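Local coordinates for protein putative thiosulfate sulfurtransferase YNJE (Escherichia coli, PDB 2WLR) that catalyses the transfer of sulfur from thiosulfate to cyanide, giving thiocyanate and sulfite, through a cysteine persulfide intermediate, at residues 216-219 against 220-224; 53-56 against 57-61; 296-300 against 301-305. All blocks are in the same frame, centred on the assembly; numbering follows the deposited sequence.

Interaction 1. Residues 216-219 against 220-224; sequences AARV and AQIML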
ATOM      1  N   ALA A 216       7.964   5.259  -4.909  1.00  8.89           N
ATOM      2  CA  ALA A 216       8.707   4.262  -4.164  1.00  9.03           C
ATOM      3  C   ALA A 216       8.293   2.841  -4.571  1.00  8.16           C
ATOM      4  O   ALA A 216       9.138   1.947  -4.709  1.00  9.27           O
ATOM      5  CB  ALA A 216       8.517   4.470  -2.679  1.00  9.68           C
ATOM      6  N   ALA A 217       6.995   2.631  -4.792  1.00  7.86           N
ATOM      7  CA  ALA A 217       6.490   1.338  -5.132  1.00  7.38           C
ATOM      8  C   ALA A 217       6.982   0.862  -6.485  1.00  6.47           C
ATOM      9  O   ALA A 217       7.236  -0.320  -6.701  1.00  7.65           O
ATOM     10  CB  ALA A 217       4.951   1.303  -5.106  1.00  7.47           C
ATOM     11  N   ARG A 218       7.080   1.795  -7.420  1.00  6.79           N
ATOM     12  CA  ARG A 218       7.572   1.466  -8.749  1.00  6.76           C
ATOM     13  C   ARG A 218       8.978   0.935  -8.678  1.00  7.25           C
ATOM     14  O   ARG A 218       9.289  -0.108  -9.267  1.00  8.29           O
ATOM     15  CB  ARG A 218       7.461   2.707  -9.641  1.00  7.59           C
ATOM     16  CG  ARG A 218       8.104   2.544 -11.023  1.00  8.08           C
ATOM     17  CD  ARG A 218       7.457   1.480 -11.862  1.00  8.59           C
ATOM     18  NE  ARG A 218       7.803   1.668 -13.275  1.00  9.14           N
ATOM     19  CZ  ARG A 218       7.506   0.831 -14.267  1.00  9.29           C
ATOM     20  NH1 ARG A 218       6.908  -0.324 -14.040  1.00 10.34           N
ATOM     21  NH2 ARG A 218       7.877   1.154 -15.522  1.00  9.86           N
ATOM     22  N   VAL A 219       9.841   1.667  -7.967  1.00  7.43           N
ATOM     23  CA  VAL A 219      11.223   1.231  -7.794  1.00  8.23           C
ATOM     24  C   VAL A 219      11.234  -0.101  -7.052  1.00  7.22           C
ATOM     25  O   VAL A 219      11.962  -1.019  -7.413  1.00  8.20           O
ATOM     26  CB  VAL A 219      12.049   2.275  -7.053  1.00  7.66           C
ATOM     27  CG1 VAL A 219      13.475   1.795  -6.796  1.00  9.69           C
ATOM     28  CG2 VAL A 219      12.087   3.582  -7.840  1.00  9.58           C
ATOM     29  N   ALA A 220      10.413  -0.232  -6.016  1.00  7.17           N
ATOM     30  CA  ALA A 220      10.398  -1.444  -5.239  1.00  7.13           C
ATOM     31  C   ALA A 220      10.042  -2.660  -6.041  1.00  8.30           C
ATOM     32  O   ALA A 220      10.677  -3.710  -5.889  1.00  8.01           O
ATOM     33  CB  ALA A 220       9.413  -1.296  -4.045  1.00  7.26           C
ATOM     34  N   GLN A 221       8.976  -2.594  -6.831  1.00  8.69           N
ATOM     35  CA  GLN A 221       8.526  -3.754  -7.563  1.00  8.60           C
ATOM     36  C   GLN A 221       9.599  -4.187  -8.571  1.00  7.99           C
ATOM     37  O   GLN A 221       9.834  -5.385  -8.778  1.00  8.12           O
ATOM     38  CB  GLN A 221       7.180  -3.479  -8.237  1.00  8.71           C
ATOM     39  CG  GLN A 221       6.540  -4.677  -8.981  1.00 10.63           C
ATOM     40  CD  GLN A 221       7.059  -4.871 -10.408  1.00 10.42           C
ATOM     41  OE1 GLN A 221       7.709  -4.012 -10.942  1.00 14.01           O
ATOM     42  NE2 GLN A 221       6.788  -6.041 -10.994  1.00 14.23           N
ATOM     43  N   ILE A 222      10.269  -3.204  -9.192  1.00  7.37           N
ATOM     44  CA  ILE A 222      11.327  -3.513 -10.156  1.00  8.81           C
ATOM     45  C   ILE A 222      12.524  -4.172  -9.447  1.00  8.50           C
ATOM     46  O   ILE A 222      13.099  -5.135  -9.942  1.00  7.75           O
ATOM     47  CB  ILE A 222      11.723  -2.261 -10.951  1.00  8.13           C
ATOM     48  CG1 ILE A 222      10.619  -1.946 -11.963  1.00  9.53           C
ATOM     49  CG2 ILE A 222      13.046  -2.490 -11.723  1.00  9.60           C
ATOM     50  CD1 ILE A 222      10.665  -0.546 -12.522  1.00  9.58           C
HETATM   51  N   MSE A 223      12.825  -3.724  -8.235  1.00  8.38           N
HETATM   52  CA  MSE A 223      13.873  -4.395  -7.444  1.00  9.00           C
HETATM   53  C   MSE A 223      13.520  -5.815  -7.083  1.00  9.31           C
HETATM   54  O   MSE A 223      14.393  -6.706  -7.093  1.00  8.92           O
HETATM   55  CB  MSE A 223      14.187  -3.614  -6.180  1.00  9.34           C
HETATM   56  CG  MSE A 223      14.911  -2.328  -6.467  1.00 10.77           C
HETATM   57 SE   MSE A 223      15.489  -1.488  -4.818  1.00 14.52          SE
HETATM   58  CE  MSE A 223      16.451   0.025  -5.690  1.00 14.68           C
ATOM     59  N   LEU A 224      12.244  -6.076  -6.766  1.00  8.02           N
ATOM     60  CA  LEU A 224      11.807  -7.441  -6.429  1.00  8.59           C
ATOM     61  C   LEU A 224      11.951  -8.340  -7.670  1.00  8.39           C
ATOM     62  O   LEU A 224      12.429  -9.460  -7.583  1.00  9.54           O
ATOM     63  CB  LEU A 224      10.372  -7.463  -5.913  1.00  8.73           C
ATOM     64  CG  LEU A 224      10.224  -6.954  -4.489  1.00  8.19           C
ATOM     65  CD1 LEU A 224       8.739  -6.671  -4.232  1.00  9.80           C
ATOM     66  CD2 LEU A 224      10.747  -7.925  -3.442  1.00 10.37           C
TER
HETATM   67  O   HOH W   1       6.480  -1.902 -11.745  1.00 12.74           O

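Interaction 2. Residues 53-56 against 57-61; sequences ASWL and DKMST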
ATOM      1  N   ALA A  53      -7.854   7.115  15.970  1.00  7.58           N
ATOM      2  CA  ALA A  53      -8.199   8.436  16.519  1.00  8.76           C
ATOM      3  C   ALA A  53      -7.399   9.529  15.830  1.00  9.04           C
ATOM      4  O   ALA A  53      -7.883  10.623  15.685  1.00 11.27           O
ATOM      5  CB  ALA A  53      -7.976   8.509  18.026  1.00  8.99           C
ATOM      6  N   SER A  54      -6.173   9.225  15.403  1.00  9.69           N
ATOM      7  CA  SER A  54      -5.319  10.182  14.691  1.00 10.97           C
ATOM      8  C   SER A  54      -5.853  10.607  13.332  1.00 10.59           C
ATOM      9  O   SER A  54      -5.368  11.590  12.779  1.00 14.40           O
ATOM     10  CB  SER A  54      -3.915   9.607  14.519  1.00 11.20           C
ATOM     11  OG  SER A  54      -3.919   8.467  13.683  1.00 13.29           O
ATOM     12  N   TRP A  55      -6.840   9.894  12.792  1.00 10.43           N
ATOM     13  CA  TRP A  55      -7.442  10.311  11.534  1.00  9.99           C
ATOM     14  C   TRP A  55      -8.571  11.291  11.672  1.00 11.08           C
ATOM     15  O   TRP A  55      -8.953  11.913  10.681  1.00 11.45           O
ATOM     16  CB  TRP A  55      -8.057   9.119  10.799  1.00  9.50           C
ATOM     17  CG  TRP A  55      -7.157   7.967  10.515  1.00  9.15           C
ATOM     18  CD1 TRP A  55      -5.809   7.963  10.489  1.00 10.24           C
ATOM     19  CD2 TRP A  55      -7.577   6.654  10.162  1.00  9.32           C
ATOM     20  NE1 TRP A  55      -5.350   6.692  10.187  1.00 11.14           N
ATOM     21  CE2 TRP A  55      -6.426   5.885   9.942  1.00 10.47           C
ATOM     22  CE3 TRP A  55      -8.821   6.061   9.997  1.00  9.60           C
ATOM     23  CZ2 TRP A  55      -6.507   4.509   9.648  1.00 10.20           C
ATOM     24  CZ3 TRP A  55      -8.891   4.742   9.673  1.00 10.26           C
ATOM     25  CH2 TRP A  55      -7.739   3.981   9.505  1.00 10.13           C
ATOM     26  N   LEU A  56      -9.143  11.397  12.864  1.00 11.30           N
ATOM     27  CA  LEU A  56     -10.421  12.095  13.036  1.00 11.51           C
ATOM     28  C   LEU A  56     -10.416  13.563  12.617  1.00 12.37           C
ATOM     29  O   LEU A  56     -11.402  14.010  12.061  1.00 13.28           O
ATOM     30  CB  LEU A  56     -10.925  11.967  14.466  1.00 12.52           C
ATOM     31  CG  LEU A  56     -11.300  10.545  14.878  1.00 11.59           C
ATOM     32  CD1 LEU A  56     -11.533  10.511  16.389  1.00 14.22           C
ATOM     33  CD2 LEU A  56     -12.508  10.013  14.090  1.00 10.83           C
ATOM     34  N   ASP A  57      -9.299  14.248  12.852  1.00 13.26           N
ATOM     35  CA  ASP A  57      -9.153  15.669  12.468  1.00 14.91           C
ATOM     36  C   ASP A  57      -9.048  15.850  10.960  1.00 15.15           C
ATOM     37  O   ASP A  57      -9.027  16.989  10.467  1.00 15.82           O
ATOM     38  CB  ASP A  57      -7.950  16.314  13.190  1.00 16.40           C
ATOM     39  CG  ASP A  57      -6.601  15.760  12.756  1.00 20.66           C
ATOM     40  OD1 ASP A  57      -6.526  14.792  11.976  1.00 26.28           O
ATOM     41  OD2 ASP A  57      -5.565  16.312  13.220  1.00 29.82           O
ATOM     42  N   LYS A  58      -8.980  14.742  10.221  1.00 13.92           N
ATOM     43  CA  LYS A  58      -8.973  14.772   8.763  1.00 14.23           C
ATOM     44  C   LYS A  58     -10.167  14.047   8.168  1.00 13.96           C
ATOM     45  O   LYS A  58     -10.164  13.695   6.978  1.00 15.82           O
ATOM     46  CB  LYS A  58      -7.690  14.152   8.210  1.00 14.83           C
ATOM     47  CG  LYS A  58      -6.448  14.978   8.542  1.00 17.72           C
ATOM     48  CD  LYS A  58      -5.156  14.261   8.162  1.00 22.35           C
ATOM     49  CE  LYS A  58      -4.898  12.991   8.983  1.00 23.88           C
ATOM     50  NZ  LYS A  58      -4.614  13.257  10.421  1.00 24.89           N
HETATM   51  N   MSE A  59     -11.170  13.782   8.984  1.00 12.04           N
HETATM   52  CA  MSE A  59     -12.398  13.172   8.514  1.00 12.24           C
HETATM   53  C   MSE A  59     -13.563  14.069   8.835  1.00 11.79           C
HETATM   54  O   MSE A  59     -13.866  14.310  10.006  1.00 11.63           O
HETATM   55  CB  MSE A  59     -12.641  11.848   9.220  1.00 12.43           C
HETATM   56  CG  MSE A  59     -11.696  10.744   8.816  1.00 11.23           C
HETATM   57 SE   MSE A  59     -11.919   9.064   9.741  1.00 13.66          SE
HETATM   58  CE  MSE A  59     -13.461   8.396   8.962  1.00  9.74           C
ATOM     59  N   SER A  60     -14.251  14.489   7.782  1.00 11.56           N
ATOM     60  CA  SER A  60     -15.425  15.316   7.911  1.00 12.15           C
ATOM     61  C   SER A  60     -16.598  14.464   8.359  1.00 13.20           C
ATOM     62  O   SER A  60     -16.498  13.229   8.415  1.00 12.83           O
ATOM     63  CB  SER A  60     -15.738  15.909   6.557  1.00 11.80           C
ATOM     64  OG  SER A  60     -16.150  14.895   5.650  1.00 12.71           O
ATOM     65  N   THR A  61     -17.715  15.110   8.679  1.00 14.44           N
ATOM     66  CA  THR A  61     -18.967  14.382   8.937  1.00 16.11           C
ATOM     67  C   THR A  61     -19.336  13.436   7.797  1.00 15.18           C
ATOM     68  O   THR A  61     -19.644  12.258   8.025  1.00 15.43           O
ATOM     69  CB  THR A  61     -20.100  15.388   9.164  1.00 16.71           C
ATOM     70  OG1 THR A  61     -19.787  16.152  10.319  1.00 21.59           O
ATOM     71  CG2 THR A  61     -21.473  14.709   9.354  1.00 17.50           C
TER
HETATM   72  O   HOH W   2      -7.424  13.341  15.079  1.00 19.21           O

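Interaction 3. Residues 296-300 against 301-305; sequences WPEFI and GTTSG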
ATOM      1  N   TRP A 296     -11.603   6.291 -12.653  1.00 11.59           N
ATOM      2  CA  TRP A 296     -12.818   5.972 -13.401  1.00 12.13           C
ATOM      3  C   TRP A 296     -12.916   6.733 -14.764  1.00 12.14           C
ATOM      4  O   TRP A 296     -13.258   6.103 -15.758  1.00 13.26           O
ATOM      5  CB  TRP A 296     -14.066   6.189 -12.510  1.00 12.36           C
ATOM      6  CG  TRP A 296     -15.293   5.650 -13.111  1.00 12.18           C
ATOM      7  CD1 TRP A 296     -16.333   6.371 -13.634  1.00 14.57           C
ATOM      8  CD2 TRP A 296     -15.639   4.283 -13.247  1.00 10.82           C
ATOM      9  NE1 TRP A 296     -17.284   5.519 -14.086  1.00 13.20           N
ATOM     10  CE2 TRP A 296     -16.904   4.229 -13.860  1.00 11.95           C
ATOM     11  CE3 TRP A 296     -15.003   3.078 -12.908  1.00 13.18           C
ATOM     12  CZ2 TRP A 296     -17.529   3.032 -14.149  1.00 11.86           C
ATOM     13  CZ3 TRP A 296     -15.623   1.901 -13.198  1.00 13.24           C
ATOM     14  CH2 TRP A 296     -16.885   1.877 -13.819  1.00 11.92           C
ATOM     15  N   PRO A 297     -12.611   8.046 -14.812  1.00 13.74           N
ATOM     16  CA  PRO A 297     -12.610   8.724 -16.138  1.00 13.24           C
ATOM     17  C   PRO A 297     -11.687   8.059 -17.178  1.00 14.70           C
ATOM     18  O   PRO A 297     -11.983   8.058 -18.376  1.00 15.32           O
ATOM     19  CB  PRO A 297     -12.141  10.131 -15.806  1.00 14.30           C
ATOM     20  CG  PRO A 297     -12.657  10.340 -14.407  1.00 14.52           C
ATOM     21  CD  PRO A 297     -12.421   9.004 -13.716  1.00 13.65           C
ATOM     22  N   GLU A 298     -10.550   7.526 -16.729  1.00 13.32           N
ATOM     23  CA  GLU A 298      -9.696   6.737 -17.607  1.00 13.29           C
ATOM     24  C   GLU A 298     -10.353   5.404 -18.003  1.00 13.39           C
ATOM     25  O   GLU A 298     -10.346   4.996 -19.167  1.00 13.76           O
ATOM     26  CB  GLU A 298      -8.359   6.442 -16.911  1.00 13.35           C
ATOM     27  CG  GLU A 298      -7.433   7.610 -16.764  1.00 13.51           C
ATOM     28  CD  GLU A 298      -6.278   7.274 -15.823  1.00 13.14           C
ATOM     29  OE1 GLU A 298      -5.299   6.664 -16.307  1.00 14.90           O
ATOM     30  OE2 GLU A 298      -6.399   7.585 -14.620  1.00 12.94           O
ATOM     31  N   PHE A 299     -10.895   4.689 -17.020  1.00 13.03           N
ATOM     32  CA  PHE A 299     -11.525   3.391 -17.230  1.00 13.75           C
ATOM     33  C   PHE A 299     -12.682   3.481 -18.231  1.00 13.99           C
ATOM     34  O   PHE A 299     -12.865   2.564 -19.032  1.00 13.55           O
ATOM     35  CB  PHE A 299     -12.017   2.807 -15.890  1.00 14.31           C
ATOM     36  CG  PHE A 299     -12.513   1.394 -15.970  1.00 13.94           C
ATOM     37  CD1 PHE A 299     -11.626   0.307 -16.014  1.00 12.99           C
ATOM     38  CD2 PHE A 299     -13.879   1.117 -15.986  1.00 13.15           C
ATOM     39  CE1 PHE A 299     -12.057  -0.974 -16.071  1.00 13.82           C
ATOM     40  CE2 PHE A 299     -14.320  -0.204 -16.054  1.00 12.95           C
ATOM     41  CZ  PHE A 299     -13.403  -1.249 -16.106  1.00 13.47           C
ATOM     42  N   ILE A 300     -13.417   4.590 -18.225  1.00 15.55           N
ATOM     43  CA  ILE A 300     -14.565   4.708 -19.132  1.00 15.80           C
ATOM     44  C   ILE A 300     -14.244   5.435 -20.430  1.00 17.04           C
ATOM     45  O   ILE A 300     -15.095   5.479 -21.318  1.00 18.25           O
ATOM     46  CB  ILE A 300     -15.818   5.320 -18.432  1.00 16.21           C
ATOM     47  CG1 ILE A 300     -15.597   6.777 -18.034  1.00 16.74           C
ATOM     48  CG2 ILE A 300     -16.222   4.428 -17.266  1.00 15.26           C
ATOM     49  CD1 ILE A 300     -16.894   7.514 -17.543  1.00 19.58           C
ATOM     50  N   GLY A 301     -13.045   6.003 -20.534  1.00 16.66           N
ATOM     51  CA  GLY A 301     -12.526   6.516 -21.792  1.00 17.24           C
ATOM     52  C   GLY A 301     -12.714   8.007 -22.025  1.00 17.83           C
ATOM     53  O   GLY A 301     -12.607   8.469 -23.163  1.00 19.59           O
ATOM     54  N   THR A 302     -12.976   8.771 -20.971  1.00 18.60           N
ATOM     55  CA  THR A 302     -13.105  10.221 -21.063  1.00 18.93           C
ATOM     56  C   THR A 302     -11.775  10.940 -21.255  1.00 18.95           C
ATOM     57  O   THR A 302     -11.703  12.041 -21.839  1.00 20.27           O
ATOM     58  CB  THR A 302     -13.726  10.755 -19.766  1.00 19.67           C
ATOM     59  OG1 THR A 302     -14.845   9.928 -19.418  1.00 21.99           O
ATOM     60  CG2 THR A 302     -14.141  12.236 -19.920  1.00 20.49           C
ATOM     61  N   THR A 303     -10.722  10.359 -20.682  1.00 17.96           N
ATOM     62  CA  THR A 303      -9.393  10.907 -20.771  1.00 17.84           C
ATOM     63  C   THR A 303      -8.432   9.742 -20.754  1.00 17.24           C
ATOM     64  O   THR A 303      -8.748   8.694 -20.213  1.00 17.30           O
ATOM     65  CB  THR A 303      -9.044  11.842 -19.610  1.00 17.79           C
ATOM     66  OG1 THR A 303      -7.697  12.308 -19.736  1.00 18.77           O
ATOM     67  CG2 THR A 303      -9.196  11.147 -18.262  1.00 19.11           C
ATOM     68  N   SER A 304      -7.292   9.914 -21.410  1.00 16.89           N
ATOM     69  CA  SER A 304      -6.246   8.901 -21.365  1.00 16.37           C
ATOM     70  C   SER A 304      -5.531   8.939 -20.017  1.00 16.24           C
ATOM     71  O   SER A 304      -4.924   7.935 -19.617  1.00 16.08           O
ATOM     72  CB  SER A 304      -5.233   9.160 -22.474  1.00 16.74           C
ATOM     73  OG  SER A 304      -4.359  10.196 -22.123  1.00 15.83           O
ATOM     74  N   GLY A 305      -5.580  10.087 -19.346  1.00 16.31           N
ATOM     75  CA  GLY A 305      -4.860  10.299 -18.079  1.00 16.00           C
ATOM     76  C   GLY A 305      -3.473  10.918 -18.232  1.00 16.37           C
ATOM     77  O   GLY A 305      -2.836  11.318 -17.262  1.00 15.80           O
TER

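Interaction 1. Residues 216-219 against 220-224
Arg-218 and Ile-222, one helical turn apart, meet where the methyl CD1 of Ile-222 settles over one face of the guanidinium, toward its rim, with CD1 3.7 Å from Arg-218 NE. The arginine reaches this place with CG anti to the backbone N (chi1 173°) and a bend at chi2 of 63°, which brings the otherwise extended chain back alongside the helix. In the plane of the guanidinium, at its edge, a water accepts from Arg-218 NH1 at 2.8 Å and donates to Gln-221 OE1 at 2.6 Å, so the two polar side chains are joined through solvent. Beyond the two segments, Arg-218 forms salt bridges with Glu-178 and Asp-390, so its guanidinium is held by two carboxylates, with the methyl packed on one face, in buried surroundings.

All these residues belong to helix 213-226, the connection of a beta-alpha-beta unit between strands 205-209 and 231-234 in the second rhodanese domain. Its regular i+4 to i bonds (N-H to O) include Ala-220 N to Ala-216 O at 2.8 Å and Gln-221 N to Ala-217 O at 2.9 Å.

On the side packed against strand 205-209, Val-219 and selenomethionine Met-223 lie side by side and point the same way. The extended chain of Met-223 carries its terminal methyl CE to 3.6 Å from Val-219 CG1, while its CG passes 3.4 Å from Val-219 O. The small Ala-220 packs on Leu-208 and Leu-233 of the sheet and on Met-376 of helix 369-380.

Interaction 2. Residues 53-56 against 57-61
Trp-55 and Leu-56 offer their carbonyls to the backbone of the next residues, closing two successive turns. Residues 53-56 have helical backbone angles without the regular bonding of a helix, and the chain then opens until Met-59 is extended. Lys-58 N donates to Trp-55 O at 2.9 Å and Met-59 N to Leu-56 O at 3.1 Å, both between residues three apart. A water spans the turn, donating to Ala-53 O and accepting from Asp-57 N.

The side chain of Lys-58 doubles back through bends at chi3 and chi4 and sets NZ 3.0 Å from Ser-54 O, in the plane of that carbonyl. The same NZ forms a salt bridge with Asp-57 OD1 at 2.9 Å, using the syn lone pair of the oxygen. On another side of the turn, the CB of selenomethionine Met-59 points toward residues 53-56: CG lies 3.5 Å from Trp-55 O, and SE, at the edge of the indole and near its plane, is 4.0 Å from Trp-55 CB. Leu-56 runs to helix 85-97, touching Ala-90 and Val-91, and Arg-94 of that helix donates to the carbonyls of Leu-56 and Met-59. Ser-60 is the N-cap of helix 61-70; the turns link strand 49-50 to that helix within the first rhodanese domain.

The ammonium of Lys-58 thus bridges a carboxylate and a main-chain oxygen, and its positive charge probably offsets the approach of Asp-57 OD1 to Ser-54 O, two acceptors only 3.5 Å apart.

Interaction 3. Residues 296-300 against 301-305
Glu-298 lies against the chain that leaves helix 296-300, its CA donating a nearly straight C-H...O contact (166° at the hydrogen) to Thr-303 O. Its CB stays close to the same carbonyl, at 4.0 Å from Thr-303 O. With CG anti to the carbonyl carbon (chi1 -72°), the side chain runs on past the loop, and CG sits 3.8 Å from both Thr-303 O and Ser-304 O. CD then comes to 4.0 Å from Gly-305 CA, where the absence of a side chain lets the carboxylate lie close to the backbone. At the tip OE1 passes Ser-304 O, with which it shares Arg-294: NE of that arginine pairs with the carboxylate and NH2 donates to the carbonyl. OE2 accepts from the hydroxyl of Ser-295 and forms a salt bridge with Arg-370, so both carboxylate oxygens are gripped and the group's rotation is restrained.

Beside it, Pro-297 CB touches the methyl CG2 of Thr-303, while Ile-300 and Thr-302 run side by side, with Ile-300 CG1 3.5 Å from Thr-302 OG1. OG1 of Thr-303 lies anti to the backbone N (chi1 178°) and beside the carbonyl carbon, on the side of the following residues, where it accepts from Gly-305 N at 3.1 Å in an ST turn.

Two bonds run back into the last helical turn, Thr-302 N to Pro-297 O at 2.9 Å and a weak one from Gly-301 N to Glu-298 O; Gly-301 N and Thr-303 N also bond weakly to Pro-297 O. Together with the positive phi of Gly-301, the two bonds make a Schellman motif ending a short helix of the third rhodanese domain, and Glu-298, from this same turn, is well placed to orient Arg-370, a probable substrate-binding residue as inferred from related enzymes.

In the fold
The three contacts follow one another along the chain, one in each rhodanese domain: interaction 2 in the first, interaction 1 in the second and interaction 3 in the third. None touches another. Interactions 1 and 3 are closest, their centres 25 Å apart and nearest atoms about 14 Å, and both look onto the region of Arg-370, the probable substrate-binding residue: Glu-298 pairs with it, while the side chain of Ala-217 lies about 8 Å from its side chain. Bound HEPES is found about 6 Å from the side chain of Arg-218 and equally near that of Pro-297. Interaction 2, its centre 31 Å from that of interaction 1, is remote from the catalytic site built around Cys-365.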